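Local coordinates for acyl-CoA dehydrogenase domain protein Tcur3481 (Thermomonospora curvata, PDB 6WY9) that probably acts as an FAD-dependent acyl-CoA dehydrogenase, working as part of a four-chain assembly that binds the flavin cofactor, at residues T10-L15 / L71-E76; Q18-H23 / V85-T90; A96-G101 / D107-V112; A223-A228 / V278-A283. One frame throughout, in Å; residues are numbered along the deposited sequence.

Interaction 1 (T10-L15 / L71-E76); sequences TELQGL and LCVLLE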
loop_
_atom_site.group_PDB
_atom_site.type_symbol
_atom_site.label_atom_id
_atom_site.label_comp_id
_atom_site.label_asym_id
_atom_site.label_seq_id
_atom_site.Cartn_x
_atom_site.Cartn_y
_atom_site.Cartn_z
ATOM N N THR B 10 -16.121 -25.791 18.397
ATOM C CA THR B 10 -17.338 -25.369 17.718
ATOM C C THR B 10 -18.465 -25.099 18.709
ATOM O O THR B 10 -19.142 -24.064 18.629
ATOM C CB THR B 10 -17.759 -26.436 16.712
ATOM O OG1 THR B 10 -16.763 -26.525 15.694
ATOM C CG2 THR B 10 -19.071 -26.078 16.081
ATOM N N GLU B 11 -18.703 -26.028 19.638
ATOM C CA GLU B 11 -19.678 -25.770 20.692
ATOM C C GLU B 11 -19.336 -24.485 21.442
ATOM O O GLU B 11 -20.209 -23.645 21.701
ATOM C CB GLU B 11 -19.747 -26.960 21.650
ATOM C CG GLU B 11 -20.014 -28.280 20.947
ATOM C CD GLU B 11 -20.213 -29.451 21.909
ATOM O OE1 GLU B 11 -20.382 -29.217 23.130
ATOM O OE2 GLU B 11 -20.205 -30.611 21.438
ATOM N N LEU B 12 -18.066 -24.318 21.811
ATOM C CA LEU B 12 -17.645 -23.085 22.470
ATOM C C LEU B 12 -18.070 -21.869 21.658
ATOM O O LEU B 12 -18.656 -20.911 22.179
ATOM C CB LEU B 12 -16.124 -23.106 22.643
ATOM C CG LEU B 12 -15.424 -22.118 23.572
ATOM C CD1 LEU B 12 -13.981 -22.541 23.666
ATOM C CD2 LEU B 12 -15.507 -20.737 23.027
ATOM N N GLN B 13 -17.799 -21.911 20.361
ATOM C CA GLN B 13 -18.056 -20.763 19.509
ATOM C C GLN B 13 -19.553 -20.432 19.435
ATOM O O GLN B 13 -19.956 -19.261 19.522
ATOM C CB GLN B 13 -17.476 -21.052 18.131
ATOM C CG GLN B 13 -17.723 -19.973 17.130
ATOM C CD GLN B 13 -17.069 -20.292 15.810
ATOM O OE1 GLN B 13 -16.062 -19.696 15.455
ATOM N NE2 GLN B 13 -17.638 -21.234 15.076
ATOM N N GLY B 14 -20.395 -21.447 19.260
ATOM C CA GLY B 14 -21.825 -21.189 19.199
ATOM C C GLY B 14 -22.365 -20.598 20.486
ATOM O O GLY B 14 -23.214 -19.700 20.467
ATOM N N LEU B 15 -21.891 -21.099 21.624
ATOM C CA LEU B 15 -22.359 -20.586 22.907
ATOM C C LEU B 15 -21.970 -19.120 23.064
ATOM O O LEU B 15 -22.808 -18.270 23.408
ATOM C CB LEU B 15 -21.783 -21.446 24.033
ATOM C CG LEU B 15 -22.207 -21.310 25.488
ATOM C CD1 LEU B 15 -23.713 -21.116 25.575
ATOM C CD2 LEU B 15 -21.752 -22.560 26.312
ATOM N N LEU B 71 -9.270 -19.932 24.261
ATOM C CA LEU B 71 -9.275 -18.503 24.519
ATOM C C LEU B 71 -9.416 -17.726 23.210
ATOM O O LEU B 71 -10.240 -16.807 23.097
ATOM C CB LEU B 71 -7.999 -18.089 25.256
ATOM C CG LEU B 71 -7.941 -16.564 25.447
ATOM C CD1 LEU B 71 -9.182 -16.029 26.199
ATOM C CD2 LEU B 71 -6.606 -16.115 26.099
ATOM N N CYS B 72 -8.670 -18.130 22.189
ATOM C CA CYS B 72 -8.728 -17.389 20.925
ATOM C C CYS B 72 -10.096 -17.524 20.256
ATOM O O CYS B 72 -10.575 -16.576 19.619
ATOM C CB CYS B 72 -7.610 -17.853 20.007
ATOM S SG CYS B 72 -5.961 -17.223 20.585
ATOM N N VAL B 73 -10.744 -18.687 20.381
ATOM C CA VAL B 73 -12.081 -18.846 19.815
ATOM C C VAL B 73 -13.043 -17.899 20.510
ATOM O O VAL B 73 -13.826 -17.194 19.865
ATOM C CB VAL B 73 -12.537 -20.321 19.918
ATOM C CG1 VAL B 73 -14.011 -20.495 19.583
ATOM C CG2 VAL B 73 -11.718 -21.175 18.982
ATOM N N LEU B 74 -12.961 -17.833 21.843
ATOM C CA LEU B 74 -13.818 -16.916 22.590
ATOM C C LEU B 74 -13.526 -15.452 22.247
ATOM O O LEU B 74 -14.459 -14.652 22.100
ATOM C CB LEU B 74 -13.647 -17.148 24.089
ATOM C CG LEU B 74 -14.377 -16.195 25.031
ATOM C CD1 LEU B 74 -15.927 -16.359 24.949
ATOM C CD2 LEU B 74 -13.884 -16.394 26.478
ATOM N N LEU B 75 -12.241 -15.067 22.161
ATOM C CA LEU B 75 -11.898 -13.674 21.866
ATOM C C LEU B 75 -12.333 -13.272 20.463
ATOM O O LEU B 75 -12.656 -12.095 20.215
ATOM C CB LEU B 75 -10.371 -13.445 22.028
ATOM C CG LEU B 75 -9.886 -13.554 23.485
ATOM C CD1 LEU B 75 -8.372 -13.288 23.612
ATOM C CD2 LEU B 75 -10.721 -12.626 24.419
ATOM N N GLU B 76 -12.237 -14.206 19.513
ATOM C CA GLU B 76 -12.652 -13.888 18.164
ATOM C C GLU B 76 -14.156 -13.614 18.114
ATOM O O GLU B 76 -14.599 -12.637 17.487
ATOM C CB GLU B 76 -12.254 -15.014 17.205
ATOM C CG GLU B 76 -12.725 -14.735 15.791
ATOM C CD GLU B 76 -12.362 -15.827 14.773
ATOM O OE1 GLU B 76 -11.736 -16.844 15.141
ATOM O OE2 GLU B 76 -12.718 -15.657 13.584
#
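L12 and V73 meet at the heart of a helix pair in the N-terminal, all-helical domain of the acyl-CoA dehydrogenase fold. Helix 5-23 runs beside helix 67-80 in the same general direction, their short segments inclined at -26° with axes 9.2 Å apart, and Q13 and V73 bring the two backbones nearest.

The tight part is apolar and small. In L12, CG anti to the N (chi1 -166°) points the branch at V73; CD1 continues the extended line, and the other methyl, CD2, makes the contact, 3.8 Å from CG1 of V73. CD2 of L12 also reaches the backbone of the following residue, 4.0 Å from N of L74, and leans on the CB of that leucine. V73 in turn has its CG1 pinched between two residues of the opposite helix. Its other branch, CG2, is turned to W281 of helix 260-288. L12 also packs on A70, a turn earlier on the partner helix, and on L52 and V55 of a loop, while L74 lies against L91 of helix 87-100, so this side is enclosed by protein.

The outward face of segment 10-15 is looser. T10, E11 and L15 are solvent-exposed; T10 turns its OG1 back to the carbonyl of G6, and L15 lies on A50. Q13 stands between the two regimes: it is partly exposed, its side chain packs on E77, and its aliphatic root does the touching. There CB of Q13 sits 3.8 Å from CG1 of V73.

Interaction 2 (Q18-H23 / V85-T90); sequences QIFTDH and VPLWPT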
loop_
_atom_site.group_PDB
_atom_site.type_symbol
_atom_site.label_atom_id
_atom_site.label_comp_id
_atom_site.label_asym_id
_atom_site.label_seq_id
_atom_site.Cartn_x
_atom_site.Cartn_y
_atom_site.Cartn_z
ATOM N N GLN B 18 -24.085 -16.849 20.883
ATOM C CA GLN B 18 -25.441 -16.578 21.339
ATOM C C GLN B 18 -25.429 -15.572 22.477
ATOM O O GLN B 18 -26.272 -14.667 22.538
ATOM C CB GLN B 18 -26.118 -17.867 21.802
ATOM C CG GLN B 18 -27.559 -17.639 22.253
ATOM C CD GLN B 18 -28.472 -17.241 21.104
ATOM O OE1 GLN B 18 -29.017 -16.124 21.063
ATOM N NE2 GLN B 18 -28.629 -18.150 20.146
ATOM N N ILE B 19 -24.497 -15.740 23.414
ATOM C CA ILE B 19 -24.459 -14.845 24.563
ATOM C C ILE B 19 -24.103 -13.426 24.109
ATOM O O ILE B 19 -24.767 -12.443 24.477
ATOM C CB ILE B 19 -23.492 -15.408 25.616
ATOM C CG1 ILE B 19 -24.097 -16.700 26.203
ATOM C CG2 ILE B 19 -23.098 -14.370 26.730
ATOM C CD1 ILE B 19 -23.126 -17.369 27.137
ATOM N N PHE B 20 -23.095 -13.309 23.242
ATOM C CA PHE B 20 -22.703 -11.990 22.756
ATOM C C PHE B 20 -23.811 -11.361 21.932
ATOM O O PHE B 20 -24.047 -10.156 22.014
ATOM C CB PHE B 20 -21.414 -12.084 21.929
ATOM C CG PHE B 20 -20.168 -12.332 22.748
ATOM C CD1 PHE B 20 -19.924 -11.621 23.919
ATOM C CD2 PHE B 20 -19.220 -13.250 22.326
ATOM C CE1 PHE B 20 -18.769 -11.828 24.659
ATOM C CE2 PHE B 20 -18.063 -13.462 23.072
ATOM C CZ PHE B 20 -17.838 -12.761 24.233
ATOM N N THR B 21 -24.491 -12.164 21.111
ATOM C CA THR B 21 -25.592 -11.669 20.300
ATOM C C THR B 21 -26.740 -11.154 21.160
ATOM O O THR B 21 -27.365 -10.137 20.827
ATOM C CB THR B 21 -26.080 -12.785 19.395
ATOM O OG1 THR B 21 -25.034 -13.135 18.487
ATOM C CG2 THR B 21 -27.331 -12.326 18.602
ATOM N N ASP B 22 -27.053 -11.865 22.254
ATOM C CA ASP B 22 -28.125 -11.417 23.152
ATOM C C ASP B 22 -27.784 -10.126 23.892
ATOM O O ASP B 22 -28.699 -9.415 24.326
ATOM C CB ASP B 22 -28.443 -12.482 24.204
ATOM C CG ASP B 22 -29.091 -13.702 23.618
ATOM O OD1 ASP B 22 -29.619 -13.620 22.497
ATOM O OD2 ASP B 22 -29.088 -14.739 24.312
ATOM N N HIS B 23 -26.507 -9.817 24.113
ATOM C CA HIS B 23 -26.219 -8.674 24.976
ATOM C C HIS B 23 -25.439 -7.545 24.323
ATOM O O HIS B 23 -25.391 -6.450 24.893
ATOM C CB HIS B 23 -25.509 -9.143 26.263
ATOM C CG HIS B 23 -26.380 -10.017 27.111
ATOM N ND1 HIS B 23 -27.651 -9.634 27.507
ATOM C CD2 HIS B 23 -26.219 -11.286 27.548
ATOM C CE1 HIS B 23 -28.223 -10.623 28.174
ATOM N NE2 HIS B 23 -27.374 -11.635 28.216
ATOM N N VAL B 85 -16.455 -6.498 27.552
ATOM C CA VAL B 85 -16.000 -7.198 28.769
ATOM C C VAL B 85 -14.494 -7.416 28.674
ATOM O O VAL B 85 -13.952 -7.648 27.599
ATOM C CB VAL B 85 -16.698 -8.574 28.959
ATOM C CG1 VAL B 85 -18.035 -8.448 29.645
ATOM C CG2 VAL B 85 -16.857 -9.309 27.614
ATOM N N PRO B 86 -13.798 -7.385 29.835
ATOM C CA PRO B 86 -12.317 -7.473 29.776
ATOM C C PRO B 86 -11.814 -8.917 29.723
ATOM O O PRO B 86 -11.132 -9.411 30.634
ATOM C CB PRO B 86 -11.907 -6.760 31.066
ATOM C CG PRO B 86 -12.959 -7.291 32.056
ATOM C CD PRO B 86 -14.276 -7.220 31.225
ATOM N N LEU B 87 -12.170 -9.630 28.651
ATOM C CA LEU B 87 -11.779 -11.036 28.584
ATOM C C LEU B 87 -10.269 -11.184 28.385
ATOM O O LEU B 87 -9.625 -11.991 29.068
ATOM C CB LEU B 87 -12.553 -11.743 27.462
ATOM C CG LEU B 87 -14.040 -12.027 27.734
ATOM C CD1 LEU B 87 -14.739 -12.458 26.396
ATOM C CD2 LEU B 87 -14.243 -13.094 28.803
ATOM N N TRP B 88 -9.676 -10.410 27.461
ATOM C CA TRP B 88 -8.260 -10.732 27.278
ATOM C C TRP B 88 -7.427 -10.289 28.484
ATOM O O TRP B 88 -6.567 -11.063 28.929
ATOM C CB TRP B 88 -7.699 -10.209 25.931
ATOM C CG TRP B 88 -7.348 -8.747 25.823
ATOM C CD1 TRP B 88 -8.113 -7.748 25.261
ATOM C CD2 TRP B 88 -6.125 -8.115 26.256
ATOM N NE1 TRP B 88 -7.446 -6.543 25.347
ATOM C CE2 TRP B 88 -6.241 -6.738 25.970
ATOM C CE3 TRP B 88 -4.973 -8.574 26.907
ATOM C CZ2 TRP B 88 -5.217 -5.816 26.281
ATOM C CZ3 TRP B 88 -3.969 -7.666 27.216
ATOM C CH2 TRP B 88 -4.098 -6.306 26.900
ATOM N N PRO B 89 -7.670 -9.132 29.117
ATOM C CA PRO B 89 -6.853 -8.822 30.313
ATOM C C PRO B 89 -7.006 -9.863 31.417
ATOM O O PRO B 89 -6.006 -10.336 31.966
ATOM C CB PRO B 89 -7.348 -7.428 30.739
ATOM C CG PRO B 89 -7.937 -6.828 29.469
ATOM C CD PRO B 89 -8.608 -8.037 28.796
ATOM N N THR B 90 -8.237 -10.263 31.743
ATOM C CA THR B 90 -8.429 -11.227 32.820
ATOM C C THR B 90 -7.870 -12.595 32.454
ATOM O O THR B 90 -7.205 -13.235 33.282
ATOM C CB THR B 90 -9.919 -11.347 33.172
ATOM O OG1 THR B 90 -10.335 -10.154 33.841
ATOM C CG2 THR B 90 -10.182 -12.529 34.103
#
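With CG anti to the carbonyl carbon, beside the backbone N (chi1 -73°), the end of F20 comes round to L87. L87 has the matching first torsion, also -73°, and its extended second torsion (168°) sends CD1 out to meet the ring. The two side chains come at each other from opposite directions and bridge backbones that stay well apart: the closest CA atoms, those of F20 and V85, are 10.2 Å from one another.

The ring offers its edge here. CD1 of L87 lies in the ring plane, 3.8 Å from CZ of F20, so this is a methyl butting against the aromatic rim and not a CH-pi contact over the face. On the neighbouring corner, CG2 of V85 comes up to CE1 of F20 at 4.3 Å, again near the plane. Two aliphatic groups thus close round the far end of the phenyl, all three residues being buried.

The inverse gamma turn centred on P86, which is also at the N-cap position of helix 87-100, lets V85 and L87 both present side chains to F20. Outside this trio, E77 and Q78 of helix 67-80 and A83 of the following loop pack on F20, and W44 of helix 41-49 touches both V85 and L87. Beyond the turn, P86, W88, P89 and T90 lean on strand 118-122, which joins this helical corner to the beta domain.

Interaction 3 (A96-G101 / D107-V112); sequences AIAEHG and DLLPGV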
loop_
_atom_site.group_PDB
_atom_site.type_symbol
_atom_site.label_atom_id
_atom_site.label_comp_id
_atom_site.label_asym_id
_atom_site.label_seq_id
_atom_site.Cartn_x
_atom_site.Cartn_y
_atom_site.Cartn_z
ATOM N N ALA B 96 -1.264 -16.697 32.461
ATOM C CA ALA B 96 0.073 -16.454 33.011
ATOM C C ALA B 96 0.207 -17.043 34.410
ATOM O O ALA B 96 1.258 -17.602 34.768
ATOM C CB ALA B 96 0.375 -14.957 33.051
ATOM N N ILE B 97 -0.839 -16.906 35.233
ATOM C CA ILE B 97 -0.773 -17.485 36.577
ATOM C C ILE B 97 -0.760 -18.998 36.492
ATOM O O ILE B 97 -0.044 -19.688 37.241
ATOM C CB ILE B 97 -1.945 -16.992 37.448
ATOM C CG1 ILE B 97 -1.742 -15.514 37.789
ATOM C CG2 ILE B 97 -2.021 -17.840 38.745
ATOM C CD1 ILE B 97 -3.022 -14.795 38.224
ATOM N N ALA B 98 -1.592 -19.538 35.610
ATOM C CA ALA B 98 -1.715 -20.985 35.528
ATOM C C ALA B 98 -0.390 -21.598 35.125
ATOM O O ALA B 98 0.011 -22.629 35.662
ATOM C CB ALA B 98 -2.819 -21.360 34.541
ATOM N N GLU B 99 0.336 -20.941 34.229
ATOM C CA GLU B 99 1.539 -21.533 33.687
ATOM C C GLU B 99 2.813 -21.091 34.391
ATOM O O GLU B 99 3.839 -21.761 34.245
ATOM C CB GLU B 99 1.643 -21.200 32.194
ATOM C CG GLU B 99 2.771 -21.954 31.497
ATOM C CD GLU B 99 2.386 -23.356 31.007
ATOM O OE1 GLU B 99 3.274 -24.047 30.458
ATOM O OE2 GLU B 99 1.208 -23.758 31.147
ATOM N N HIS B 100 2.793 -19.973 35.121
ATOM C CA HIS B 100 4.012 -19.434 35.717
ATOM C C HIS B 100 3.845 -19.010 37.165
ATOM O O HIS B 100 4.816 -18.523 37.763
ATOM C CB HIS B 100 4.523 -18.231 34.922
ATOM C CG HIS B 100 4.812 -18.536 33.488
ATOM N ND1 HIS B 100 6.011 -19.080 33.069
ATOM C CD2 HIS B 100 4.055 -18.385 32.380
ATOM C CE1 HIS B 100 5.977 -19.236 31.756
ATOM N NE2 HIS B 100 4.803 -18.819 31.317
ATOM N N GLY B 101 2.647 -19.206 37.766
ATOM C CA GLY B 101 2.422 -18.777 39.129
ATOM C C GLY B 101 2.833 -19.809 40.163
ATOM O O GLY B 101 3.063 -20.972 39.842
ATOM N N ASP B 107 -4.204 -20.417 43.369
ATOM C CA ASP B 107 -5.440 -20.455 44.139
ATOM C C ASP B 107 -6.389 -19.311 43.800
ATOM O O ASP B 107 -7.563 -19.364 44.190
ATOM C CB ASP B 107 -5.122 -20.466 45.638
ATOM C CG ASP B 107 -4.629 -21.821 46.103
ATOM O OD1 ASP B 107 -4.993 -22.823 45.455
ATOM O OD2 ASP B 107 -3.877 -21.886 47.103
ATOM N N LEU B 108 -5.936 -18.295 43.056
ATOM C CA LEU B 108 -6.854 -17.247 42.619
ATOM C C LEU B 108 -7.736 -17.678 41.444
ATOM O O LEU B 108 -8.711 -16.981 41.122
ATOM C CB LEU B 108 -6.063 -15.978 42.236
ATOM C CG LEU B 108 -5.115 -15.339 43.267
ATOM C CD1 LEU B 108 -4.371 -14.174 42.626
ATOM C CD2 LEU B 108 -5.901 -14.822 44.431
ATOM N N LEU B 109 -7.409 -18.791 40.778
ATOM C CA LEU B 109 -8.011 -19.117 39.482
ATOM C C LEU B 109 -9.464 -19.572 39.639
ATOM O O LEU B 109 -10.313 -19.245 38.799
ATOM C CB LEU B 109 -7.164 -20.185 38.765
ATOM C CG LEU B 109 -5.750 -19.698 38.350
ATOM C CD1 LEU B 109 -4.817 -20.773 37.736
ATOM C CD2 LEU B 109 -5.872 -18.497 37.402
ATOM N N PRO B 110 -9.794 -20.344 40.673
ATOM C CA PRO B 110 -11.209 -20.679 40.869
ATOM C C PRO B 110 -12.108 -19.454 40.850
ATOM O O PRO B 110 -13.172 -19.501 40.225
ATOM C CB PRO B 110 -11.196 -21.394 42.225
ATOM C CG PRO B 110 -9.870 -22.114 42.179
ATOM C CD PRO B 110 -8.938 -21.066 41.635
ATOM N N GLY B 111 -11.706 -18.352 41.493
ATOM C CA GLY B 111 -12.534 -17.158 41.466
ATOM C C GLY B 111 -12.645 -16.542 40.076
ATOM O O GLY B 111 -13.637 -15.875 39.765
ATOM N N VAL B 112 -11.637 -16.744 39.225
ATOM C CA VAL B 112 -11.764 -16.282 37.842
ATOM C C VAL B 112 -12.756 -17.156 37.080
ATOM O O VAL B 112 -13.591 -16.657 36.313
ATOM C CB VAL B 112 -10.397 -16.270 37.137
ATOM C CG1 VAL B 112 -10.579 -15.924 35.637
ATOM C CG2 VAL B 112 -9.417 -15.295 37.825
#
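L109 lays its forked end on the last turns of helix 87-100, against A98 and I97. CD1 of L109 rests mainly on the small residue: it is 3.8 Å from CB of A98 and equally far from the CA of that alanine, so it bears on the backbone itself as well as the methyl. CG2 of I97 sits against the fork of L109, nearest CD2 at 4.1 Å. The leucine and isoleucine slide past each other in opposite directions, each flank partly covering the other.

The torsions explain the fit. I97 has CG2 anti to its N, which turns that short branch to L109, while L109 keeps CG anti to its carbonyl carbon (chi1 -66°) and extends from there (chi2 175°) to span the gap between backbones whose nearest CA atoms, of A98 and L109, are 7.7 Å apart.

One shell further out, L109 also touches A61 and A94, and A98 meets P58. V112 returns to helix 87-100 at T90 and L91, so the short helix 109-113 is seated at more than one point, while L108 reaches R117 of a loop and H162 of strand 160-169. Were L109 cut back to an alanine, the methyls filling the space over A98 and against CG2 of I97 would be lost, which would probably open a gap under the short helix.

Across the two segments the contact is wholly aliphatic. With no directional bond between them, the seat of helix 109-113 on the end of helix 87-100 probably depends on shape fit and burial of apolar surface.

Interaction 4 (A223-A228 / V278-A283); sequences ARTALA and VCLWQA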
loop_
_atom_site.group_PDB
_atom_site.type_symbol
_atom_site.label_atom_id
_atom_site.label_comp_id
_atom_site.label_asym_id
_atom_site.label_seq_id
_atom_site.Cartn_x
_atom_site.Cartn_y
_atom_site.Cartn_z
ATOM N N ALA B 223 -0.348 -12.511 25.011
ATOM C CA ALA B 223 -1.156 -11.294 24.856
ATOM C C ALA B 223 -1.209 -10.841 23.399
ATOM O O ALA B 223 -2.256 -10.372 22.920
ATOM C CB ALA B 223 -0.588 -10.159 25.709
ATOM N N ARG B 224 -0.068 -10.913 22.703
ATOM C CA ARG B 224 -0.047 -10.575 21.278
ATOM C C ARG B 224 -0.997 -11.476 20.498
ATOM O O ARG B 224 -1.734 -11.013 19.602
ATOM C CB ARG B 224 1.379 -10.700 20.724
ATOM C CG ARG B 224 2.351 -9.577 21.199
ATOM C CD ARG B 224 3.798 -9.752 20.689
ATOM N NE ARG B 224 4.682 -8.622 21.082
ATOM C CZ ARG B 224 5.836 -8.739 21.741
ATOM N NH1 ARG B 224 6.283 -9.950 22.115
ATOM N NH2 ARG B 224 6.558 -7.638 22.036
ATOM N N THR B 225 -0.950 -12.780 20.798
ATOM C CA THR B 225 -1.806 -13.759 20.133
ATOM C C THR B 225 -3.266 -13.482 20.458
ATOM O O THR B 225 -4.119 -13.469 19.573
ATOM C CB THR B 225 -1.378 -15.171 20.566
ATOM O OG1 THR B 225 0.003 -15.368 20.231
ATOM C CG2 THR B 225 -2.205 -16.247 19.891
ATOM N N ALA B 226 -3.558 -13.216 21.734
ATOM C CA ALA B 226 -4.926 -12.936 22.146
ATOM C C ALA B 226 -5.459 -11.657 21.487
ATOM O O ALA B 226 -6.620 -11.604 21.055
ATOM C CB ALA B 226 -4.968 -12.841 23.687
ATOM N N LEU B 227 -4.640 -10.600 21.446
ATOM C CA LEU B 227 -5.087 -9.379 20.800
ATOM C C LEU B 227 -5.363 -9.644 19.328
ATOM O O LEU B 227 -6.310 -9.107 18.764
ATOM C CB LEU B 227 -4.029 -8.259 20.955
ATOM C CG LEU B 227 -3.957 -7.638 22.360
ATOM C CD1 LEU B 227 -2.522 -6.952 22.600
ATOM C CD2 LEU B 227 -5.125 -6.645 22.550
ATOM N N ALA B 228 -4.519 -10.445 18.686
ATOM C CA ALA B 228 -4.785 -10.786 17.294
ATOM C C ALA B 228 -6.093 -11.556 17.161
ATOM O O ALA B 228 -6.813 -11.368 16.180
ATOM C CB ALA B 228 -3.626 -11.564 16.706
ATOM N N VAL B 278 -4.975 -17.407 9.281
ATOM C CA VAL B 278 -4.024 -18.524 9.334
ATOM C C VAL B 278 -2.800 -18.176 10.179
ATOM O O VAL B 278 -2.187 -19.057 10.787
ATOM C CB VAL B 278 -3.618 -18.995 7.923
ATOM C CG1 VAL B 278 -4.874 -19.481 7.158
ATOM C CG2 VAL B 278 -2.822 -17.894 7.170
ATOM N N CYS B 279 -2.396 -16.910 10.230
ATOM C CA CYS B 279 -1.242 -16.616 11.071
ATOM C C CYS B 279 -1.609 -16.663 12.543
ATOM O O CYS B 279 -0.759 -16.993 13.368
ATOM C CB CYS B 279 -0.653 -15.261 10.751
ATOM S SG CYS B 279 0.077 -15.160 9.029
ATOM N N LEU B 280 -2.827 -16.263 12.896
ATOM C CA LEU B 280 -3.293 -16.473 14.286
ATOM C C LEU B 280 -3.149 -17.936 14.697
ATOM O O LEU B 280 -2.581 -18.270 15.749
ATOM C CB LEU B 280 -4.763 -16.023 14.407
ATOM C CG LEU B 280 -5.429 -16.438 15.748
ATOM C CD1 LEU B 280 -4.643 -15.819 16.895
ATOM C CD2 LEU B 280 -6.917 -15.973 15.740
ATOM N N TRP B 281 -3.660 -18.835 13.872
ATOM C CA TRP B 281 -3.677 -20.219 14.315
ATOM C C TRP B 281 -2.279 -20.809 14.286
ATOM O O TRP B 281 -1.959 -21.678 15.099
ATOM C CB TRP B 281 -4.718 -20.988 13.495
ATOM C CG TRP B 281 -6.092 -20.564 14.046
ATOM C CD1 TRP B 281 -6.984 -19.677 13.476
ATOM C CD2 TRP B 281 -6.640 -20.900 15.341
ATOM N NE1 TRP B 281 -8.075 -19.503 14.310
ATOM C CE2 TRP B 281 -7.882 -20.228 15.460
ATOM C CE3 TRP B 281 -6.213 -21.731 16.392
ATOM C CZ2 TRP B 281 -8.701 -20.355 16.590
ATOM C CZ3 TRP B 281 -7.032 -21.862 17.517
ATOM C CH2 TRP B 281 -8.261 -21.173 17.603
ATOM N N GLN B 282 -1.400 -20.276 13.445
ATOM C CA GLN B 282 -0.003 -20.697 13.528
ATOM C C GLN B 282 0.621 -20.273 14.859
ATOM O O GLN B 282 1.426 -21.013 15.445
ATOM C CB GLN B 282 0.767 -20.130 12.323
ATOM C CG GLN B 282 2.259 -20.446 12.299
ATOM C CD GLN B 282 2.526 -21.941 12.191
ATOM O OE1 GLN B 282 1.796 -22.665 11.526
ATOM N NE2 GLN B 282 3.564 -22.401 12.852
ATOM N N ALA B 283 0.297 -19.058 15.329
ATOM C CA ALA B 283 0.817 -18.614 16.618
ATOM C C ALA B 283 0.308 -19.515 17.727
ATOM O O ALA B 283 1.073 -19.919 18.605
ATOM C CB ALA B 283 0.407 -17.164 16.883
#
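Two antiparallel helices of the C-terminal helical bundle of the acyl-CoA dehydrogenase fold, 215-248 and 260-288, pack here, one leucine against a threonine and alanines. Their short segments cross at -149°, with axes 9.9 Å apart; T225 faces A283 and A228 faces L280 along the line of contact.

L280 is the large group in the seam. With CG anti to its N (chi1 169°), its CD1 swings across to the backbone of the other helix and lies 3.6 Å from the carbonyl O of T225. The same methyl of L280 is 3.9 Å from CG2 of T225, and on the next turn it meets the CB of A228 more loosely. T225 crosses the leucine at a slant, and its hydroxyl is engaged in its own helix, where OG1 bonds to the carbonyl of D221 and so hides its polarity in this buried place.

T225 is hemmed in further by L68 and C72 of helix 67-80 and by A297 of helix 295-319. The far flank of helix 260-288, at V278, C279 and Q282, packs against charged side chains of a neighbouring subunit. One turn along from L280, the methyl of A283 nestles under the threonine's fork, its CB 3.8 Å from OG1 and 4.1 Å from CG2 of T225.

All four contacts are held mainly by apolar packing and are largely buried, with partly exposed Q13 in interaction 1 and A98 in interaction 3. Interaction 4 is the most central and lies in the C-terminal bundle; interactions 1 to 3 belong to the N-terminal helices. Interactions 1 and 2 share helix 5-23 and touch through L75 on L87, while 2 and 3 share helix 87-100 and meet where T90 packs on V112. Interaction 3, its centre about 18 Å from the chain's centre, is the outermost. Helix 67-80 ties the two domains: C72 lies on T225, L75 on A226 and V73 on W281. Only interaction 2 uses an aromatic ring; interaction 4 sets L280 against a threonine and alanines.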